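Local atomic coordinates of 2OG-Fe dioxygenase family protein (Methylibium petroleiphilum, PDB entry 3PL0), a protein that is of unknown physiological role but is probably an iron-dependent dioxygenase of the cupin type, related to the 2-oxoglutarate enzymes. Residues A[22-27]-A[197-202]; A[94-99]-A[249-254]; A[125-130]-A[209-214]; A[158-163]-A[221-226]; A[186-191]-A[236-241]. All blocks are in the same frame, centred on the assembly; numbering follows the deposited sequence.

Interactions 1, 3 and 5 are buried, while interactions 2 and 4 lie at the surface. Strand 209-213 pairs with strand 24-27, so interaction 3 shares a sheet with interaction 1 and packs on it from the helix side; interaction 1 crosses instead to the three-stranded sheet. That sheet reappears in interaction 5, through strand 183-192, and in interaction 4, through strand 217-226. Chemistry follows place: interactions 1 and 3 join by apolar groups alone, whereas interaction 5, also buried, is bridged by waters around an arginine. Interaction 4 is proline packing with one water, and interaction 2, about 27 Å from interaction 1 between centres, rests on a backbone hydrogen bond at the C-terminus.

Interaction 1 (A[22-27]-A[197-202]); sequences QGFCVL and QGVRFT
The carbonyl O of Phe-24, the residue whose ring reaches across to Val-199, takes a hydrogen bond of 3.0 Å from Gln-22 NE2. The N-H points nearly straight at the oxygen (163°), yet the donor stands above the carbonyl plane, 44° out of it. The same NE2 lies over one face of the Phe-24 ring, toward its rim, so a single amide group both holds the backbone and lids the aromatic. The oxygen of the same amide, Gln-22 OE1, accepts from the backbone N of His-3, which ties in the N-terminal arm. Gly-23, with positive phi, makes the turn from helix 12-22 into strand 24-27.

Across the gap, Phe-24 CZ meets Val-199 CG2 at 3.6 Å, the two side chains coming from opposite directions. Phe-24 CE2 is also near Val-199 CG2, at 4.0 Å. Strand 24-27 belongs to the large sheet and pairs with strand 209-213, whereas strand 198-201 edges the three-stranded sheet; the contact therefore joins the two facing sheets of the double-stranded beta-helix, the cupin fold. With the CA atoms of Phe-24 and Val-199 10.5 Å apart, side chains must span the interval.

Val-199 CG2 also lies in the plane of the Phe-201 ring, at its edge, so the same methyl touches both phenylalanines. The chi1 of Val-199 (-64°) puts CG2, the branch that meets Phe-24, between the backbone N and the carbonyl carbon. Further along, Val-26 CG2 slides past the end of Phe-201, 4.2 Å from CZ. Val-190 of strand 183-192 touches Phe-24, Val-199 and Phe-201 alike.

Interaction 2 (A[94-99]-A[249-254]); sequences TTYNAL and GFQAPA
A type I beta turn from Thr-95 to Ala-98, in the loop joining strands 90-92 and 103-105, carries Tyr-96 and leads into Leu-99, and both residues meet the C-terminal tail at Gln-251 and Ala-254. The turn closes with the backbone bond from Ala-98 N to Thr-95 O. It is doubled by an ST turn in which Thr-95 OG1 accepts from Asn-97 N at 3.1 Å.

The one direct hydrogen bond between the segments runs from Ala-254 N to Leu-99 O. It measures 3.1 Å, with an N-H angle of 167°, and comes in nearly along the C=O axis, so the very last peptide group of the chain is pinned to the loop. Ala-254 CB rests 3.5 Å from the same Leu-99 O. A water lies beside this bond, placed to donate to Leu-99 O at 3.3 Å or to Ala-252 O at 3.1 Å.

At the other end of the contact, Gln-251 NE2 comes to 3.7 Å from Tyr-96 CD1. The two side chains cross at about a right angle, and the amide plane is tilted 48° to the ring. Gln-251 NE2 gives its hydrogen bond to Gly-169 O. Tyr-96 OH bonds weakly to Arg-167 O in the same neighbouring loop. Beneath the tail lies strand 90-92, whose Trp-91 is touched by Gln-251, Pro-253 and Ala-98, and the tail itself follows on from strand 237-246.

Interaction 3 (A[125-130]-A[209-214]); sequences VALGEL and VLLLDD
Helix 118-134 lies against strand 209-213 with the CA atoms of Leu-127 and Leu-211 8.6 Å apart, the closest CA pair of the two segments, and the interval is filled by leucine side chains. Leu-211 is the residue on which both helix leucines converge, one on each of its methyls.

Leu-127 CD2 presses on Leu-211 CD2 at 3.5 Å, tighter than a usual van der Waals contact between carbons. Here the side chains cross obliquely. Leu-130, one helical turn further on, meets the other branch: its CD1 faces Leu-211 CD1 at 3.8 Å, the two reaching toward each other tip to tip. The pairing follows from the torsions. Leu-130 keeps CG anti to its backbone N (chi1 -177°), while Leu-127, at -65°, swings CG beside the N; these different turns bring two leucines three residues apart on the helix onto one strand position.

Strand alternation divides the neighbours cleanly. Leu-211 points to the helix, where Ala-174 of strand 172-181 touches both it and Leu-127, and Leu-16 and Leu-19 of helix 12-22 flank Leu-130. Leu-210 and Leu-212 point the other way, toward Phe-24 and the three-stranded sheet. The helix thus covers the outer face of the large sheet of the cupin fold. At the end of the strand the character changes: Asp-213 forms a salt bridge to Arg-135, and Asp-214 accepts from the backbone N of Asp-168 and of Val-170. Between helix and strand themselves no hydrogen bond forms, so the contact between these two segments is apolar, and probably depends on close fit and burial from water.

Interaction 4 (A[158-163]-A[221-226]); sequences GRPTPE and STPLLP
Pro-223 lays its ring against the backbone of Gly-158 and Arg-159, with CB and CG doing the touching. Pro-223 CB lies 3.6 Å from Gly-158 C, and Pro-223 CG an equal 3.6 Å from Arg-159 C, so the ring runs alongside two successive carbonyl carbons. Pro-223 CG also comes to 3.8 Å from Pro-160 N. The two proline rings themselves are set at a slant and brush only at their rims, CD of Pro-160 standing 4.1 Å from CG of Pro-223.

Gly-158 allows this closeness. A CB there would point at the partner segment and clash with Pro-223 CB, so the proline fills the place a side chain would take. Arg-159 points its CB away from the contact.

Beyond the prolines one water joins the segments: it accepts from Ser-221 N at 3.1 Å and hydrogen-bonds to Thr-161 OG1 at 3.0 Å. The strand around Pro-223 is also paired with Gly-186 and Glu-187 of strand 183-192. The loop after strand 141-152 thus rests on an outermost strand through apolar ring contact and a single water, with no direct hydrogen bond; the contact probably depends mostly on close fit, with the water as its one polar link.

Interaction 5 (A[186-191]-A[236-241]); sequences GETRVF and AHRDTL
Arg-238 crosses from strand 237-246 toward Gly-186 and Thr-188, its CB already aimed at them. CG is anti to the backbone N (chi1 175°), and the chain stays extended to NE, which carries the guanidinium across the interval. CD passes so near Gly-186 that a CB on that residue would be tight against it; the positive phi of Gly-186 also suits a glycine.

Arg-238 NE donates to a water at 2.8 Å, and this water in turn donates to Gly-186 O at 3.1 Å. Gly-186 O lies over one face of the guanidinium, 3.9 Å from Arg-238 NH2, while Thr-240 CG2 covers the other face near the rim. At the tip, NH2 gives a weak bond to a second water, which donates to Gly-186 O at 2.7 Å and hydrogen-bonds to Thr-188 OG1 at 2.8 Å. A third water, in the guanidinium plane, links NH2, again weakly, with Thr-188 OG1. Two waters therefore grip Gly-186 O. Replacing Arg-238 with an alanine is likely to leave the waters without the N-H donors of NE and NH2, and to open a gap beside Gly-186.

Phe-177 and Leu-224 flank the arginine's side chain. The arginine spans from the large sheet to the three-stranded one, a water-bridged crossing inside the double-stranded beta-helix of the cupin fold.

Interaction 1 (A[22-27]-A[197-202])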
# COMPACT_ATOMS: atom_id res chain seq x y z
N GLN A 22 12.51 -11.76 7.93
CA GLN A 22 12.20 -10.58 8.71
C GLN A 22 10.78 -10.01 8.47
O GLN A 22 10.41 -9.01 9.10
CB GLN A 22 13.24 -9.48 8.43
CG GLN A 22 13.30 -8.98 6.98
CD GLN A 22 14.34 -7.89 6.78
OE1 GLN A 22 15.38 -7.87 7.47
NE2 GLN A 22 14.09 -6.99 5.81
N GLY A 23 10.05 -10.56 7.52
CA GLY A 23 8.66 -10.22 7.33
C GLY A 23 8.42 -8.98 6.49
O GLY A 23 7.26 -8.55 6.36
N PHE A 24 9.47 -8.39 5.93
CA PHE A 24 9.29 -7.27 4.99
C PHE A 24 10.51 -7.18 4.10
O PHE A 24 11.56 -7.75 4.40
CB PHE A 24 9.06 -5.93 5.68
CG PHE A 24 10.31 -5.32 6.29
CD1 PHE A 24 10.81 -5.80 7.49
CD2 PHE A 24 10.99 -4.32 5.65
CE1 PHE A 24 11.97 -5.27 8.03
CE2 PHE A 24 12.18 -3.79 6.19
CZ PHE A 24 12.64 -4.26 7.37
N CYS A 25 10.37 -6.45 3.02
CA CYS A 25 11.52 -6.03 2.27
C CYS A 25 11.14 -4.81 1.43
O CYS A 25 9.96 -4.56 1.17
CB CYS A 25 12.04 -7.14 1.38
SG CYS A 25 10.95 -7.59 0.04
N VAL A 26 12.16 -4.08 1.00
CA VAL A 26 11.99 -2.94 0.14
C VAL A 26 12.52 -3.26 -1.25
O VAL A 26 13.64 -3.72 -1.36
CB VAL A 26 12.77 -1.76 0.73
CG1 VAL A 26 12.69 -0.49 -0.21
CG2 VAL A 26 12.25 -1.45 2.16
N LEU A 27 11.72 -3.00 -2.29
CA LEU A 27 12.19 -3.09 -3.68
C LEU A 27 12.47 -1.66 -4.16
O LEU A 27 11.58 -0.79 -4.14
CB LEU A 27 11.11 -3.71 -4.59
CG LEU A 27 10.55 -5.07 -4.16
CD1 LEU A 27 9.52 -5.48 -5.18
CD2 LEU A 27 11.68 -6.15 -4.08
N GLN A 197 12.36 -5.60 17.66
CA GLN A 197 13.10 -4.94 16.59
C GLN A 197 12.19 -4.11 15.68
O GLN A 197 11.03 -4.48 15.37
CB GLN A 197 13.92 -5.91 15.73
CG GLN A 197 15.10 -6.60 16.42
CD GLN A 197 15.94 -7.35 15.40
OE1 GLN A 197 15.42 -8.18 14.65
NE2 GLN A 197 17.22 -7.04 15.35
N GLY A 198 12.74 -2.98 15.26
CA GLY A 198 12.11 -2.10 14.29
C GLY A 198 13.11 -1.37 13.41
O GLY A 198 14.31 -1.30 13.73
N VAL A 199 12.60 -0.86 12.29
CA VAL A 199 13.35 0.03 11.37
C VAL A 199 12.56 1.28 10.98
O VAL A 199 11.33 1.26 10.96
CB VAL A 199 13.79 -0.74 10.12
CG1 VAL A 199 14.80 -1.85 10.51
CG2 VAL A 199 12.57 -1.29 9.35
N ARG A 200 13.27 2.37 10.72
CA ARG A 200 12.72 3.59 10.16
C ARG A 200 13.43 3.96 8.87
O ARG A 200 14.63 3.81 8.74
CB ARG A 200 12.83 4.79 11.10
CG ARG A 200 14.24 5.30 11.40
CD ARG A 200 14.14 6.38 12.43
NE ARG A 200 15.44 6.93 12.72
CZ ARG A 200 15.85 8.14 12.35
NH1 ARG A 200 15.04 8.95 11.67
NH2 ARG A 200 17.09 8.55 12.67
N PHE A 201 12.66 4.39 7.88
CA PHE A 201 13.25 4.84 6.64
C PHE A 201 12.21 5.69 5.91
O PHE A 201 11.02 5.55 6.13
CB PHE A 201 13.66 3.63 5.78
CG PHE A 201 12.57 2.64 5.57
CD1 PHE A 201 12.39 1.59 6.45
CD2 PHE A 201 11.72 2.74 4.49
CE1 PHE A 201 11.37 0.69 6.26
CE2 PHE A 201 10.72 1.85 4.27
CZ PHE A 201 10.51 0.83 5.16
N THR A 202 12.66 6.59 5.06
CA THR A 202 11.76 7.47 4.34
C THR A 202 11.76 7.09 2.88
O THR A 202 12.81 7.12 2.24
CB THR A 202 12.16 8.93 4.49
OG1 THR A 202 12.14 9.27 5.88
CG2 THR A 202 11.21 9.83 3.74

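Interaction 2 (A[94-99]-A[249-254])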
# COMPACT_ATOMS: atom_id res chain seq x y z
N THR A 94 -13.28 -2.86 14.60
CA THR A 94 -12.30 -2.34 15.56
C THR A 94 -11.25 -3.40 15.88
O THR A 94 -10.22 -3.06 16.48
CB THR A 94 -12.91 -1.87 16.93
OG1 THR A 94 -13.44 -2.99 17.66
CG2 THR A 94 -13.99 -0.80 16.75
N THR A 95 -11.50 -4.67 15.51
CA THR A 95 -10.50 -5.68 15.75
C THR A 95 -10.60 -6.68 14.66
O THR A 95 -11.70 -6.99 14.16
CB THR A 95 -10.72 -6.35 17.15
OG1 THR A 95 -9.81 -7.46 17.34
CG2 THR A 95 -12.18 -6.84 17.33
N TYR A 96 -9.45 -7.25 14.29
CA TYR A 96 -9.45 -8.38 13.36
C TYR A 96 -9.96 -9.68 13.97
O TYR A 96 -10.06 -10.67 13.29
CB TYR A 96 -8.08 -8.52 12.70
CG TYR A 96 -7.77 -7.27 11.93
CD1 TYR A 96 -8.60 -6.85 10.88
CD2 TYR A 96 -6.68 -6.47 12.27
CE1 TYR A 96 -8.33 -5.69 10.18
CE2 TYR A 96 -6.41 -5.32 11.59
CZ TYR A 96 -7.24 -4.93 10.54
OH TYR A 96 -6.98 -3.76 9.85
N ASN A 97 -10.32 -9.66 15.24
CA ASN A 97 -11.10 -10.76 15.83
C ASN A 97 -12.60 -10.69 15.54
O ASN A 97 -13.34 -11.57 16.01
CB ASN A 97 -10.91 -10.74 17.36
CG ASN A 97 -9.51 -11.11 17.77
OD1 ASN A 97 -8.86 -11.87 17.09
ND2 ASN A 97 -9.04 -10.54 18.87
N ALA A 98 -13.04 -9.63 14.86
CA ALA A 98 -14.44 -9.40 14.60
C ALA A 98 -14.97 -10.41 13.59
O ALA A 98 -14.28 -10.78 12.64
CB ALA A 98 -14.69 -7.95 14.11
N LEU A 99 -16.16 -10.91 13.86
CA LEU A 99 -16.87 -11.84 13.00
C LEU A 99 -17.97 -11.10 12.26
O LEU A 99 -18.31 -11.48 11.16
CB LEU A 99 -17.52 -12.92 13.83
CG LEU A 99 -16.56 -13.85 14.53
CD1 LEU A 99 -17.38 -14.89 15.24
CD2 LEU A 99 -15.59 -14.47 13.52
N GLY A 249 -11.02 -14.79 1.05
CA GLY A 249 -11.93 -13.79 0.51
C GLY A 249 -11.45 -12.41 0.92
O GLY A 249 -10.45 -12.27 1.65
N PHE A 250 -12.19 -11.40 0.51
CA PHE A 250 -11.97 -10.05 1.06
C PHE A 250 -12.34 -10.02 2.53
O PHE A 250 -13.23 -10.76 2.95
CB PHE A 250 -12.82 -9.04 0.32
CG PHE A 250 -12.51 -8.93 -1.10
CD1 PHE A 250 -11.33 -8.30 -1.51
CD2 PHE A 250 -13.33 -9.48 -2.05
CE1 PHE A 250 -11.03 -8.20 -2.85
CE2 PHE A 250 -13.03 -9.37 -3.38
CZ PHE A 250 -11.85 -8.74 -3.78
N GLN A 251 -11.65 -9.19 3.32
CA GLN A 251 -12.08 -8.92 4.69
C GLN A 251 -13.51 -8.42 4.58
O GLN A 251 -13.81 -7.49 3.80
CB GLN A 251 -11.21 -7.84 5.38
CG GLN A 251 -10.10 -8.33 6.30
CD GLN A 251 -10.58 -8.88 7.63
OE1 GLN A 251 -11.77 -8.87 7.91
NE2 GLN A 251 -9.64 -9.38 8.46
N ALA A 252 -14.42 -9.04 5.32
CA ALA A 252 -15.81 -8.65 5.29
C ALA A 252 -16.57 -9.29 6.46
O ALA A 252 -16.22 -10.39 6.92
CB ALA A 252 -16.47 -9.02 3.93
N PRO A 253 -17.61 -8.59 6.95
CA PRO A 253 -18.50 -9.21 7.94
C PRO A 253 -19.16 -10.45 7.36
O PRO A 253 -19.37 -10.52 6.14
CB PRO A 253 -19.55 -8.13 8.20
CG PRO A 253 -19.59 -7.36 6.93
CD PRO A 253 -18.18 -7.36 6.38
N ALA A 254 -19.39 -11.43 8.23
CA ALA A 254 -20.04 -12.69 7.89
C ALA A 254 -21.51 -12.42 7.55
O ALA A 254 -22.21 -11.65 8.23
CB ALA A 254 -19.93 -13.71 9.05
OXT ALA A 254 -21.99 -12.95 6.55
O HOH W 1 -15.58 -12.06 9.40

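Interaction 3 (A[125-130]-A[209-214])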
# COMPACT_ATOMS: atom_id res chain seq x y z
N VAL A 125 -0.10 -8.47 -10.52
CA VAL A 125 0.17 -9.88 -10.79
C VAL A 125 1.52 -10.32 -10.22
O VAL A 125 1.59 -11.36 -9.55
CB VAL A 125 0.08 -10.19 -12.31
CG1 VAL A 125 0.69 -11.58 -12.67
CG2 VAL A 125 -1.40 -10.14 -12.76
N ALA A 126 2.56 -9.55 -10.48
CA ALA A 126 3.93 -9.91 -10.08
C ALA A 126 4.02 -10.02 -8.57
O ALA A 126 4.64 -10.96 -8.04
CB ALA A 126 4.98 -8.88 -10.60
N LEU A 127 3.37 -9.08 -7.89
CA LEU A 127 3.37 -9.08 -6.43
C LEU A 127 2.56 -10.27 -5.87
O LEU A 127 2.96 -10.90 -4.89
CB LEU A 127 2.84 -7.75 -5.87
CG LEU A 127 3.67 -6.49 -6.16
CD1 LEU A 127 2.84 -5.31 -5.72
CD2 LEU A 127 5.03 -6.57 -5.43
N GLY A 128 1.44 -10.58 -6.50
CA GLY A 128 0.66 -11.79 -6.13
C GLY A 128 1.45 -13.08 -6.30
O GLY A 128 1.35 -13.99 -5.46
N GLU A 129 2.20 -13.17 -7.40
CA GLU A 129 3.00 -14.36 -7.70
C GLU A 129 4.11 -14.51 -6.67
O GLU A 129 4.37 -15.60 -6.17
CB GLU A 129 3.60 -14.27 -9.11
CG GLU A 129 2.63 -14.67 -10.21
CD GLU A 129 3.09 -14.25 -11.61
OE1 GLU A 129 4.09 -13.50 -11.71
OE2 GLU A 129 2.46 -14.64 -12.64
N LEU A 130 4.72 -13.38 -6.32
CA LEU A 130 5.78 -13.36 -5.29
C LEU A 130 5.23 -13.78 -3.92
O LEU A 130 5.73 -14.74 -3.29
CB LEU A 130 6.37 -11.98 -5.23
CG LEU A 130 7.55 -11.74 -4.27
CD1 LEU A 130 8.32 -10.48 -4.63
CD2 LEU A 130 7.04 -11.57 -2.85
N VAL A 209 8.90 0.21 -3.52
CA VAL A 209 7.85 -0.62 -2.91
C VAL A 209 8.24 -1.32 -1.60
O VAL A 209 9.26 -1.97 -1.51
CB VAL A 209 7.32 -1.62 -3.92
CG1 VAL A 209 6.12 -2.32 -3.34
CG2 VAL A 209 6.97 -0.87 -5.21
N LEU A 210 7.39 -1.18 -0.58
CA LEU A 210 7.56 -1.88 0.66
C LEU A 210 6.62 -3.07 0.63
O LEU A 210 5.41 -2.89 0.58
CB LEU A 210 7.20 -0.97 1.84
CG LEU A 210 7.10 -1.57 3.25
CD1 LEU A 210 8.44 -2.15 3.65
CD2 LEU A 210 6.61 -0.51 4.25
N LEU A 211 7.19 -4.26 0.71
CA LEU A 211 6.47 -5.53 0.82
C LEU A 211 6.40 -5.93 2.28
O LEU A 211 7.43 -5.87 2.98
CB LEU A 211 7.15 -6.63 0.00
CG LEU A 211 7.33 -6.31 -1.51
CD1 LEU A 211 7.98 -7.46 -2.29
CD2 LEU A 211 5.98 -5.86 -2.18
N LEU A 212 5.21 -6.31 2.76
CA LEU A 212 4.97 -6.67 4.17
C LEU A 212 4.22 -8.02 4.28
O LEU A 212 3.25 -8.27 3.58
CB LEU A 212 4.08 -5.61 4.86
CG LEU A 212 4.55 -4.16 4.88
CD1 LEU A 212 3.38 -3.22 5.25
CD2 LEU A 212 5.73 -3.96 5.86
N ASP A 213 4.68 -8.88 5.16
CA ASP A 213 3.93 -10.05 5.58
C ASP A 213 3.10 -9.57 6.74
O ASP A 213 3.57 -9.39 7.90
CB ASP A 213 4.86 -11.16 5.99
CG ASP A 213 4.14 -12.40 6.50
OD1 ASP A 213 2.92 -12.36 6.80
OD2 ASP A 213 4.84 -13.41 6.63
N ASP A 214 1.84 -9.38 6.45
CA ASP A 214 0.92 -8.76 7.40
C ASP A 214 0.68 -9.58 8.66
O ASP A 214 0.11 -9.09 9.62
CB ASP A 214 -0.41 -8.48 6.71
CG ASP A 214 -1.22 -7.47 7.45
OD1 ASP A 214 -0.72 -6.33 7.65
OD2 ASP A 214 -2.35 -7.82 7.85

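Interaction 4 (A[158-163]-A[221-226])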
# COMPACT_ATOMS: atom_id res chain seq x y z
N GLY A 158 -1.21 17.04 11.28
CA GLY A 158 -0.81 15.64 11.32
C GLY A 158 -0.37 15.25 12.73
O GLY A 158 0.44 15.94 13.34
N ARG A 159 -0.91 14.16 13.26
CA ARG A 159 -0.52 13.69 14.60
C ARG A 159 -0.29 12.20 14.51
O ARG A 159 -0.93 11.55 13.71
CB ARG A 159 -1.65 13.85 15.61
CG ARG A 159 -2.29 15.23 15.65
CD ARG A 159 -1.34 16.27 16.24
NE ARG A 159 -1.15 16.18 17.71
CZ ARG A 159 -2.07 16.51 18.62
NH1 ARG A 159 -3.29 16.91 18.25
NH2 ARG A 159 -1.80 16.41 19.92
N PRO A 160 0.54 11.64 15.40
CA PRO A 160 0.65 10.19 15.44
C PRO A 160 -0.68 9.47 15.59
O PRO A 160 -1.53 9.90 16.38
CB PRO A 160 1.53 9.94 16.67
CG PRO A 160 2.39 11.17 16.76
CD PRO A 160 1.49 12.30 16.32
N THR A 161 -0.85 8.42 14.80
CA THR A 161 -1.99 7.53 14.91
C THR A 161 -2.23 7.11 16.35
O THR A 161 -1.29 6.67 17.01
CB THR A 161 -1.73 6.26 14.13
OG1 THR A 161 -0.89 6.60 13.02
CG2 THR A 161 -3.04 5.60 13.70
N PRO A 162 -3.47 7.25 16.83
CA PRO A 162 -3.80 6.88 18.20
C PRO A 162 -3.34 5.46 18.54
O PRO A 162 -2.85 5.21 19.63
CB PRO A 162 -5.33 6.95 18.23
CG PRO A 162 -5.70 7.90 17.12
CD PRO A 162 -4.60 7.88 16.12
N GLU A 163 -3.49 4.55 17.58
CA GLU A 163 -3.21 3.14 17.81
C GLU A 163 -1.75 2.75 17.67
O GLU A 163 -1.39 1.62 17.95
CB GLU A 163 -4.03 2.29 16.84
CG GLU A 163 -5.52 2.33 17.12
CD GLU A 163 -5.93 1.53 18.35
OE1 GLU A 163 -5.05 1.15 19.16
OE2 GLU A 163 -7.14 1.29 18.52
N SER A 221 3.40 5.25 9.49
CA SER A 221 4.26 6.29 8.97
C SER A 221 4.03 7.54 9.77
O SER A 221 2.92 7.78 10.24
CB SER A 221 4.06 6.54 7.50
OG SER A 221 2.79 7.04 7.27
N THR A 222 5.07 8.35 9.88
CA THR A 222 4.99 9.56 10.67
C THR A 222 4.25 10.67 9.94
O THR A 222 4.21 10.70 8.73
CB THR A 222 6.36 10.04 11.06
OG1 THR A 222 7.06 10.48 9.90
CG2 THR A 222 7.11 8.88 11.81
N PRO A 223 3.67 11.61 10.69
CA PRO A 223 2.93 12.70 10.05
C PRO A 223 3.78 13.54 9.09
O PRO A 223 5.02 13.65 9.23
CB PRO A 223 2.48 13.57 11.24
CG PRO A 223 2.60 12.73 12.42
CD PRO A 223 3.69 11.72 12.16
N LEU A 224 3.13 14.13 8.10
CA LEU A 224 3.77 15.06 7.18
C LEU A 224 3.90 16.41 7.85
O LEU A 224 3.14 16.73 8.73
CB LEU A 224 2.99 15.22 5.86
CG LEU A 224 2.62 13.94 5.14
CD1 LEU A 224 1.78 14.30 3.93
CD2 LEU A 224 3.87 13.18 4.77
N LEU A 225 4.93 17.17 7.48
CA LEU A 225 5.10 18.54 7.92
C LEU A 225 5.50 19.30 6.70
O LEU A 225 6.44 18.89 5.97
CB LEU A 225 6.14 18.65 9.02
CG LEU A 225 5.82 17.86 10.32
CD1 LEU A 225 7.11 17.34 10.94
CD2 LEU A 225 4.96 18.70 11.34
N PRO A 226 4.77 20.37 6.40
CA PRO A 226 5.08 21.19 5.24
C PRO A 226 6.49 21.75 5.29
O PRO A 226 6.92 22.19 6.32
CB PRO A 226 4.07 22.35 5.33
CG PRO A 226 2.97 21.84 6.21
CD PRO A 226 3.58 20.85 7.14
O HOH W 2 0.54 5.31 10.72

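Interaction 5 (A[186-191]-A[236-241])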
# COMPACT_ATOMS: atom_id res chain seq x y z
N GLY A 186 6.63 11.83 7.10
CA GLY A 186 6.22 10.68 6.31
C GLY A 186 7.29 9.59 6.28
O GLY A 186 7.54 9.00 5.26
N GLU A 187 7.94 9.38 7.41
CA GLU A 187 8.91 8.34 7.54
C GLU A 187 8.16 7.06 7.84
O GLU A 187 7.27 7.07 8.67
CB GLU A 187 9.79 8.67 8.74
CG GLU A 187 10.81 7.65 9.06
CD GLU A 187 11.64 8.09 10.24
OE1 GLU A 187 11.13 8.08 11.40
OE2 GLU A 187 12.82 8.47 9.97
N THR A 188 8.52 5.97 7.20
CA THR A 188 7.91 4.67 7.46
C THR A 188 8.63 4.02 8.62
O THR A 188 9.86 4.11 8.73
CB THR A 188 8.08 3.72 6.26
OG1 THR A 188 7.56 4.36 5.09
CG2 THR A 188 7.36 2.35 6.48
N ARG A 189 7.88 3.34 9.47
CA ARG A 189 8.47 2.36 10.40
C ARG A 189 7.83 0.98 10.25
O ARG A 189 6.60 0.87 10.09
CB ARG A 189 8.27 2.82 11.83
CG ARG A 189 9.16 3.96 12.25
CD ARG A 189 8.55 5.31 12.02
NE ARG A 189 9.27 6.38 12.71
CZ ARG A 189 9.04 6.73 13.97
NH1 ARG A 189 8.10 6.12 14.67
NH2 ARG A 189 9.72 7.71 14.53
N VAL A 190 8.67 -0.06 10.32
CA VAL A 190 8.23 -1.46 10.30
C VAL A 190 8.78 -2.12 11.55
O VAL A 190 9.96 -1.92 11.88
CB VAL A 190 8.73 -2.15 9.05
CG1 VAL A 190 8.21 -3.63 9.02
CG2 VAL A 190 8.21 -1.40 7.85
N PHE A 191 7.92 -2.83 12.30
CA PHE A 191 8.35 -3.54 13.48
C PHE A 191 8.00 -5.01 13.38
O PHE A 191 6.94 -5.36 12.91
CB PHE A 191 7.64 -2.98 14.71
CG PHE A 191 7.87 -1.53 14.94
CD1 PHE A 191 8.93 -1.11 15.71
CD2 PHE A 191 6.99 -0.60 14.43
CE1 PHE A 191 9.15 0.25 15.95
CE2 PHE A 191 7.19 0.78 14.65
CZ PHE A 191 8.28 1.20 15.42
N ALA A 236 1.94 20.66 -1.14
CA ALA A 236 2.55 19.94 -0.07
C ALA A 236 1.73 18.68 0.20
O ALA A 236 0.76 18.71 0.93
CB ALA A 236 2.65 20.83 1.17
N HIS A 237 2.13 17.56 -0.39
CA HIS A 237 1.39 16.31 -0.21
C HIS A 237 2.28 15.07 -0.42
O HIS A 237 3.43 15.17 -0.88
CB HIS A 237 0.25 16.26 -1.23
CG HIS A 237 0.72 16.40 -2.65
ND1 HIS A 237 0.53 17.55 -3.38
CD2 HIS A 237 1.40 15.54 -3.45
CE1 HIS A 237 1.07 17.39 -4.58
NE2 HIS A 237 1.62 16.19 -4.64
N ARG A 238 1.74 13.92 -0.06
CA ARG A 238 2.42 12.64 -0.29
C ARG A 238 1.40 11.67 -0.89
O ARG A 238 0.27 11.53 -0.39
CB ARG A 238 2.98 12.11 1.02
CG ARG A 238 3.61 10.72 0.94
CD ARG A 238 4.34 10.47 2.24
NE ARG A 238 5.04 9.19 2.29
CZ ARG A 238 4.54 8.06 2.76
NH1 ARG A 238 3.31 8.00 3.21
NH2 ARG A 238 5.29 6.99 2.83
N ASP A 239 1.86 10.96 -1.91
CA ASP A 239 1.10 10.00 -2.68
C ASP A 239 1.66 8.62 -2.52
O ASP A 239 2.86 8.43 -2.67
CB ASP A 239 1.22 10.35 -4.18
CG ASP A 239 0.59 11.72 -4.52
OD1 ASP A 239 -0.32 12.12 -3.79
OD2 ASP A 239 0.99 12.35 -5.51
N THR A 240 0.76 7.68 -2.24
CA THR A 240 1.07 6.26 -2.08
C THR A 240 -0.05 5.43 -2.73
O THR A 240 -1.18 5.93 -3.07
CB THR A 240 1.16 5.88 -0.60
OG1 THR A 240 0.01 6.37 0.10
CG2 THR A 240 2.41 6.40 0.05
N LEU A 241 0.26 4.15 -2.90
CA LEU A 241 -0.71 3.14 -3.31
C LEU A 241 -0.59 1.97 -2.38
O LEU A 241 0.48 1.37 -2.33
CB LEU A 241 -0.38 2.65 -4.70
CG LEU A 241 -1.26 1.51 -5.23
CD1 LEU A 241 -2.75 1.90 -5.33
CD2 LEU A 241 -0.71 1.08 -6.58
O HOH W 3 7.85 9.40 2.25
O HOH W 4 8.18 6.79 3.87
O HOH W 5 4.54 4.16 4.53